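Local coordinates for protein ATPase BagA (Mycobacterium tuberculosis H37Rv, PDB 6BS3) that hydrolyses ATP as one subunit of the heterodimeric BagAB ATPase, whose activity is required for resistance to nitric oxide and to elevated glycerol, at residues A[36-41]-A[52-57]; A[43-48]-A[158-163]; A[64-69]-A[325-330]. One frame throughout, in Å; residues are numbered along the deposited sequence.

Overall arrangement
The first two contacts belong to the buried core: both set helix 34-46 against the central sheet, interaction 1 on strand 51-56 and interaction 2, nearer the end of the helix, on strand 158-162. These strands are neighbours in the sheet, and Leu53 and Val55 of one pair with Val160 of the other. Interaction 3, whose centre is about 14 Å from that of interaction 2, is only partly buried; it joins helix 62-66 and the C-terminal helix 324-336, which both also pack on helix 34-46. All three are apolar across their segments. Aliphatic groups do the work in the core, an aromatic ring enters in interaction 3, and interaction 1 additionally holds a polar grip on ADP.

Interaction 1 (A[36-41]-A[52-57]); sequences TIAAAL and VLLVEV. With ADP (adenosine-5'-diphosphate), chain C.
Leu54 of strand 51-56 meets two small residues of helix 34-46, Ala38 and Ala39, in a van der Waals contact without hydrogen bonds. Its two methyls divide the work. CD1 of Leu54 rests over the helix backbone, 3.7 Å from the carbonyl carbon C of Ala38, and also touches the Ala38 methyl, with CB and CD1 3.9 Å apart. CD2 goes to the next residue, 4.0 Å from CB of Ala39. The leucine can straddle the pair because its CG stands anti to the backbone N (chi1 177°), which places the two methyls on Ala38 and Ala39. With only methyl side chains at this point, the helix comes close to the strand: the CA atoms of Ala39 and Leu54 are 6.7 Å apart. This is the packing of a beta-alpha-beta crossover in a P-loop NTPase, where the helix that follows the Walker A loop lies on the central sheet and links strand 23-28 to strand 51-56, past the intervening strand 158-162. The polar interactions lie toward the start of the same helix, at Thr36, where two donors converge on O2A, an alpha-phosphate oxygen of ADP. The backbone N of Thr36 reaches O2A at 3.0 Å with an N-H...O angle of 162°, and the hydroxyl OG1 of Thr36 donates to O2A at 2.7 Å. Lys34, Gly31 and Gly33 bind the same nucleotide.

Interaction 2 (A[43-48]-A[158-163]); sequences LTLAAG and AIVVDA
This is a small aliphatic contact between Leu45, in the last turn of helix 34-46, and the two residues Ala158 and Val160 on one face of strand 158-162. It lies in the buried layer between the P-loop helix and the parallel part of the central mixed sheet, where strand 158-162 runs between strands 51-56 and 23-28. A single methyl carries it. CD1 of Leu45 is 4.1 Å from CG2 of Val160 and 4.2 Å from CB of Ala158, bridging two positions that are two residues apart along the strand and therefore look out from the same side of the sheet; the intervening Ile159 points away. The leucine makes this reach with an extended end: chi2 is 177°, which puts CD1 anti to CA and makes it the leading methyl. On the valine, CG2 is the branch anti to the carbonyl carbon, and the two side chains cross obliquely. The CA atoms of Leu45 and Ala158 are 7.2 Å from each other, slightly wider than the spacing at Ala39 and Leu54. Leu45 also touches His24 and Val52 on the flanking strands, so it settles over three neighbouring strands. Further along, strand 158-162 reaches the nucleotide site: OD2 of Asp162 is hydrogen-bonded to OG of Ser35, an ATP-binding residue. An aspartate following such a run of hydrophobic strand residues is consistent with the Walker B position of P-loop proteins. The side chain of Val160 is about 12 Å from ADP. No hydrogen bond links the two segments, so the chemistry implies that helix and strand are held here by apolar packing and the exclusion of water, without a directional bond between them.

Interaction 3 (A[64-69]-A[325-330]); sequences AQLFDV and GSLYEL
Leu327 of helix 324-336 pushes one methyl, CD1, against Leu66 of helix 62-66 and the next residue, Phe67. That methyl makes the tight part of the contact. It lies 4.1 Å from CG of Leu66 and 3.9 Å from CZ of Phe67, on the CZ and CE2 side of the ring. Relative to the ring it makes an off-centre CH-pi contact, 4.3 Å from the centroid and 28° off the normal. With CG of Phe67 anti to the carbonyl carbon (chi1 -75°), the ring extends so that its far end, CZ and CE2, comes to Leu327. The loose side lies beyond Phe67. Asp68 and Val69 are exposed and turn off in a Schellman motif, Asp68 having positive phi and the N of Val69 being hydrogen-bonded to the O of Ala64 at 2.8 Å. On the other helix, Gly325 and Glu329 are likewise open to solvent. The contact thus sits where helix 62-66 ends beside the nucleotide site: Leu66 also packs on Ala39 and Leu327 on Leu43 of helix 34-46, Leu330, three residues on, touches ADP and Pro316 of strand 312-316, while Phe67 lies on Ile79 and Ala80 of strand 77-82.

Interaction 1 (A[36-41]-A[52-57])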
# COMPACT_ATOMS: atom_id res chain seq x y z
N THR A 36 -12.25 4.08 1.72
CA THR A 36 -13.12 5.08 1.08
C THR A 36 -14.38 4.43 0.48
O THR A 36 -15.49 4.91 0.71
CB THR A 36 -12.35 5.82 -0.04
OG1 THR A 36 -11.14 6.35 0.50
CG2 THR A 36 -13.14 6.95 -0.64
N ILE A 37 -14.19 3.36 -0.32
CA ILE A 37 -15.25 2.64 -1.03
C ILE A 37 -16.13 1.81 -0.07
O ILE A 37 -17.33 1.70 -0.32
CB ILE A 37 -14.64 1.80 -2.19
CG1 ILE A 37 -13.93 2.75 -3.20
CG2 ILE A 37 -15.68 0.89 -2.88
CD1 ILE A 37 -13.29 2.09 -4.36
N ALA A 38 -15.56 1.27 1.03
CA ALA A 38 -16.34 0.50 2.01
C ALA A 38 -17.29 1.49 2.71
O ALA A 38 -18.48 1.19 2.84
CB ALA A 38 -15.41 -0.20 3.00
N ALA A 39 -16.81 2.70 3.06
CA ALA A 39 -17.65 3.76 3.64
C ALA A 39 -18.73 4.24 2.63
O ALA A 39 -19.89 4.42 3.02
CB ALA A 39 -16.80 4.93 4.09
N ALA A 40 -18.37 4.43 1.35
CA ALA A 40 -19.33 4.85 0.31
C ALA A 40 -20.38 3.75 0.05
O ALA A 40 -21.54 4.06 -0.17
CB ALA A 40 -18.59 5.21 -0.98
N LEU A 41 -19.96 2.45 0.10
CA LEU A 41 -20.84 1.30 -0.05
C LEU A 41 -21.84 1.25 1.12
O LEU A 41 -23.03 1.05 0.90
CB LEU A 41 -20.04 -0.02 -0.19
CG LEU A 41 -20.89 -1.33 -0.26
CD1 LEU A 41 -21.92 -1.27 -1.38
CD2 LEU A 41 -20.00 -2.58 -0.35
N VAL A 52 -26.84 0.21 8.56
CA VAL A 52 -25.66 -0.52 8.09
C VAL A 52 -24.47 -0.35 9.06
O VAL A 52 -24.24 0.74 9.58
CB VAL A 52 -25.32 -0.15 6.62
CG1 VAL A 52 -23.98 -0.73 6.17
CG2 VAL A 52 -26.44 -0.61 5.67
N LEU A 53 -23.74 -1.45 9.32
CA LEU A 53 -22.54 -1.42 10.15
C LEU A 53 -21.28 -1.44 9.28
O LEU A 53 -21.11 -2.33 8.44
CB LEU A 53 -22.52 -2.56 11.20
CG LEU A 53 -21.35 -2.53 12.21
CD1 LEU A 53 -21.45 -1.34 13.17
CD2 LEU A 53 -21.29 -3.81 12.99
N LEU A 54 -20.40 -0.44 9.47
CA LEU A 54 -19.10 -0.33 8.78
C LEU A 54 -18.01 -0.83 9.77
O LEU A 54 -17.81 -0.24 10.84
CB LEU A 54 -18.85 1.13 8.33
CG LEU A 54 -17.50 1.45 7.66
CD1 LEU A 54 -17.30 0.64 6.34
CD2 LEU A 54 -17.34 2.95 7.48
N VAL A 55 -17.34 -1.93 9.41
CA VAL A 55 -16.35 -2.63 10.26
C VAL A 55 -14.91 -2.55 9.73
O VAL A 55 -14.68 -2.80 8.55
CB VAL A 55 -16.77 -4.12 10.44
CG1 VAL A 55 -15.81 -4.89 11.35
CG2 VAL A 55 -18.21 -4.25 10.95
N GLU A 56 -13.94 -2.23 10.61
CA GLU A 56 -12.52 -2.30 10.24
C GLU A 56 -11.82 -3.28 11.20
O GLU A 56 -12.23 -3.39 12.35
CB GLU A 56 -11.83 -0.94 10.12
CG GLU A 56 -11.60 -0.24 11.45
CD GLU A 56 -10.81 1.03 11.25
OE1 GLU A 56 -11.30 2.10 11.68
OE2 GLU A 56 -9.72 0.96 10.64
N VAL A 57 -10.85 -4.07 10.71
CA VAL A 57 -10.29 -5.20 11.48
C VAL A 57 -8.75 -5.14 11.77
O VAL A 57 -8.25 -6.06 12.42
CB VAL A 57 -10.65 -6.53 10.74
CG1 VAL A 57 -12.16 -6.67 10.51
CG2 VAL A 57 -9.90 -6.65 9.42
PB ADP C . -6.94 1.65 1.00
O1B ADP C . -7.82 1.53 2.26
O2B ADP C . -5.46 1.76 1.42
O3B ADP C . -7.16 0.57 -0.01
PA ADP C . -7.87 4.47 0.82
O1A ADP C . -7.20 4.90 2.13
O2A ADP C . -9.34 4.41 0.95
O3A ADP C . -7.28 3.07 0.35
O5' ADP C . -7.36 5.32 -0.41
C5' ADP C . -5.98 5.64 -0.74
C4' ADP C . -5.90 7.12 -1.02
O4' ADP C . -6.66 7.42 -2.22
C3' ADP C . -6.45 8.05 0.06
O3' ADP C . -5.65 9.22 0.14
C2' ADP C . -7.87 8.36 -0.43
O2' ADP C . -8.41 9.57 0.07
C1' ADP C . -7.66 8.38 -1.94
N9 ADP C . -8.84 8.06 -2.74
C8 ADP C . -9.61 6.93 -2.68
N7 ADP C . -10.57 6.87 -3.57
C5 ADP C . -10.42 8.06 -4.28
C6 ADP C . -11.11 8.60 -5.39
N6 ADP C . -12.16 8.01 -5.98
N1 ADP C . -10.68 9.78 -5.88
C2 ADP C . -9.64 10.39 -5.30
N3 ADP C . -8.93 9.99 -4.24
C4 ADP C . -9.37 8.80 -3.78

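Interaction 2 (A[43-48]-A[158-163])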
# COMPACT_ATOMS: atom_id res chain seq x y z
N LEU A 43 -22.87 3.76 3.00
CA LEU A 43 -23.80 4.88 2.78
C LEU A 43 -24.86 4.51 1.78
O LEU A 43 -26.03 4.83 1.99
CB LEU A 43 -23.07 6.18 2.33
CG LEU A 43 -22.22 6.91 3.40
CD1 LEU A 43 -21.29 7.95 2.74
CD2 LEU A 43 -23.10 7.59 4.47
N THR A 44 -24.46 3.81 0.70
CA THR A 44 -25.37 3.40 -0.38
C THR A 44 -26.41 2.39 0.14
O THR A 44 -27.58 2.52 -0.18
CB THR A 44 -24.59 2.84 -1.60
OG1 THR A 44 -23.57 3.76 -1.99
CG2 THR A 44 -25.48 2.57 -2.78
N LEU A 45 -25.98 1.40 0.92
CA LEU A 45 -26.83 0.35 1.45
C LEU A 45 -27.72 0.83 2.59
O LEU A 45 -28.77 0.22 2.80
CB LEU A 45 -26.00 -0.88 1.85
CG LEU A 45 -25.20 -1.57 0.69
CD1 LEU A 45 -24.39 -2.69 1.22
CD2 LEU A 45 -26.14 -2.07 -0.43
N ALA A 46 -27.34 1.91 3.30
CA ALA A 46 -28.14 2.47 4.40
C ALA A 46 -29.27 3.37 3.92
O ALA A 46 -30.24 3.53 4.66
CB ALA A 46 -27.27 3.20 5.40
N ALA A 47 -29.16 3.95 2.72
CA ALA A 47 -30.20 4.83 2.15
C ALA A 47 -31.62 4.21 2.20
O ALA A 47 -31.77 3.01 1.99
CB ALA A 47 -29.85 5.22 0.73
N GLY A 48 -32.60 5.02 2.58
CA GLY A 48 -33.99 4.61 2.71
C GLY A 48 -34.35 4.01 4.05
O GLY A 48 -34.99 2.96 4.10
N ALA A 158 -27.30 -4.66 6.71
CA ALA A 158 -26.07 -5.12 6.07
C ALA A 158 -24.87 -4.76 6.93
O ALA A 158 -24.94 -3.84 7.75
CB ALA A 158 -25.91 -4.50 4.67
N ILE A 159 -23.78 -5.49 6.73
CA ILE A 159 -22.48 -5.29 7.36
C ILE A 159 -21.48 -5.10 6.23
O ILE A 159 -21.41 -5.91 5.30
CB ILE A 159 -22.05 -6.49 8.27
CG1 ILE A 159 -23.18 -6.92 9.27
CG2 ILE A 159 -20.70 -6.23 8.99
CD1 ILE A 159 -23.57 -6.01 10.34
N VAL A 160 -20.71 -4.01 6.29
CA VAL A 160 -19.67 -3.73 5.30
C VAL A 160 -18.33 -3.78 6.02
O VAL A 160 -18.13 -3.06 7.00
CB VAL A 160 -19.89 -2.42 4.48
CG1 VAL A 160 -18.80 -2.25 3.41
CG2 VAL A 160 -21.30 -2.40 3.83
N VAL A 161 -17.46 -4.68 5.59
CA VAL A 161 -16.15 -4.82 6.19
C VAL A 161 -15.09 -4.20 5.27
O VAL A 161 -15.01 -4.56 4.09
CB VAL A 161 -15.82 -6.29 6.60
CG1 VAL A 161 -14.46 -6.39 7.30
CG2 VAL A 161 -16.91 -6.87 7.49
N ASP A 162 -14.33 -3.21 5.82
CA ASP A 162 -13.14 -2.62 5.23
C ASP A 162 -12.13 -3.72 5.63
O ASP A 162 -11.66 -3.78 6.76
CB ASP A 162 -12.87 -1.25 5.87
CG ASP A 162 -11.57 -0.54 5.56
OD1 ASP A 162 -10.78 -1.06 4.73
OD2 ASP A 162 -11.32 0.51 6.15
N ALA A 163 -11.95 -4.68 4.72
CA ALA A 163 -11.21 -5.92 4.95
C ALA A 163 -9.68 -5.84 4.74
O ALA A 163 -9.20 -4.89 4.12
CB ALA A 163 -11.81 -7.02 4.06

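Interaction 3 (A[64-69]-A[325-330])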
# COMPACT_ATOMS: atom_id res chain seq x y z
N ALA A 64 -12.06 6.45 11.64
CA ALA A 64 -11.88 7.73 12.34
C ALA A 64 -11.11 8.72 11.46
O ALA A 64 -11.51 9.88 11.36
CB ALA A 64 -11.15 7.51 13.66
N GLN A 65 -10.04 8.24 10.79
CA GLN A 65 -9.20 9.01 9.87
C GLN A 65 -10.02 9.50 8.66
O GLN A 65 -9.89 10.66 8.27
CB GLN A 65 -8.02 8.15 9.41
CG GLN A 65 -6.89 8.94 8.75
CD GLN A 65 -5.87 8.05 8.08
OE1 GLN A 65 -6.19 7.11 7.35
NE2 GLN A 65 -4.60 8.36 8.30
N LEU A 66 -10.86 8.63 8.10
CA LEU A 66 -11.73 8.94 6.97
C LEU A 66 -12.78 10.01 7.34
O LEU A 66 -13.01 10.93 6.56
CB LEU A 66 -12.42 7.65 6.53
CG LEU A 66 -13.21 7.63 5.23
CD1 LEU A 66 -12.34 8.06 4.06
CD2 LEU A 66 -13.72 6.24 4.97
N PHE A 67 -13.39 9.90 8.53
CA PHE A 67 -14.42 10.84 9.01
C PHE A 67 -13.82 12.04 9.75
O PHE A 67 -14.56 12.91 10.23
CB PHE A 67 -15.50 10.11 9.83
CG PHE A 67 -16.42 9.31 8.94
CD1 PHE A 67 -16.12 8.00 8.59
CD2 PHE A 67 -17.56 9.89 8.40
CE1 PHE A 67 -16.95 7.29 7.72
CE2 PHE A 67 -18.40 9.17 7.55
CZ PHE A 67 -18.09 7.87 7.22
N ASP A 68 -12.47 12.12 9.79
CA ASP A 68 -11.69 13.18 10.43
C ASP A 68 -12.12 13.41 11.93
O ASP A 68 -12.37 14.54 12.37
CB ASP A 68 -11.71 14.48 9.57
CG ASP A 68 -10.65 15.49 9.98
OD1 ASP A 68 -9.62 15.07 10.55
OD2 ASP A 68 -10.87 16.71 9.75
N VAL A 69 -12.22 12.30 12.68
CA VAL A 69 -12.62 12.32 14.09
C VAL A 69 -11.55 11.63 14.94
O VAL A 69 -10.80 10.82 14.39
CB VAL A 69 -14.03 11.71 14.38
CG1 VAL A 69 -15.16 12.63 13.90
CG2 VAL A 69 -14.18 10.28 13.85
N GLY A 325 -18.23 15.08 1.91
CA GLY A 325 -18.98 15.34 0.68
C GLY A 325 -18.59 14.43 -0.46
O GLY A 325 -19.46 14.04 -1.25
N SER A 326 -17.29 14.05 -0.55
CA SER A 326 -16.73 13.12 -1.56
C SER A 326 -17.27 11.74 -1.35
O SER A 326 -17.51 11.04 -2.32
CB SER A 326 -15.20 13.06 -1.47
OG SER A 326 -14.64 14.35 -1.65
N LEU A 327 -17.46 11.32 -0.07
CA LEU A 327 -18.04 10.00 0.24
C LEU A 327 -19.47 9.89 -0.28
O LEU A 327 -19.86 8.84 -0.79
CB LEU A 327 -17.99 9.65 1.73
CG LEU A 327 -16.63 9.37 2.33
CD1 LEU A 327 -16.75 9.19 3.85
CD2 LEU A 327 -15.96 8.17 1.66
N TYR A 328 -20.23 11.01 -0.17
CA TYR A 328 -21.60 11.07 -0.67
C TYR A 328 -21.64 11.05 -2.20
O TYR A 328 -22.48 10.36 -2.74
CB TYR A 328 -22.39 12.24 -0.05
CG TYR A 328 -22.78 11.95 1.39
CD1 TYR A 328 -23.97 11.29 1.69
CD2 TYR A 328 -21.92 12.27 2.43
CE1 TYR A 328 -24.32 11.02 3.01
CE2 TYR A 328 -22.25 11.98 3.76
CZ TYR A 328 -23.46 11.37 4.05
OH TYR A 328 -23.78 11.10 5.36
N GLU A 329 -20.66 11.70 -2.88
CA GLU A 329 -20.55 11.66 -4.36
C GLU A 329 -20.23 10.25 -4.85
O GLU A 329 -20.78 9.81 -5.85
CB GLU A 329 -19.46 12.62 -4.90
CG GLU A 329 -19.72 14.08 -4.61
CD GLU A 329 -18.55 15.03 -4.87
OE1 GLU A 329 -17.51 14.59 -5.40
OE2 GLU A 329 -18.70 16.22 -4.53
N LEU A 330 -19.35 9.53 -4.13
CA LEU A 330 -19.01 8.15 -4.50
C LEU A 330 -20.18 7.19 -4.23
O LEU A 330 -20.41 6.30 -5.04
CB LEU A 330 -17.72 7.67 -3.82
CG LEU A 330 -16.42 8.42 -4.18
CD1 LEU A 330 -15.29 7.95 -3.29
CD2 LEU A 330 -16.03 8.21 -5.66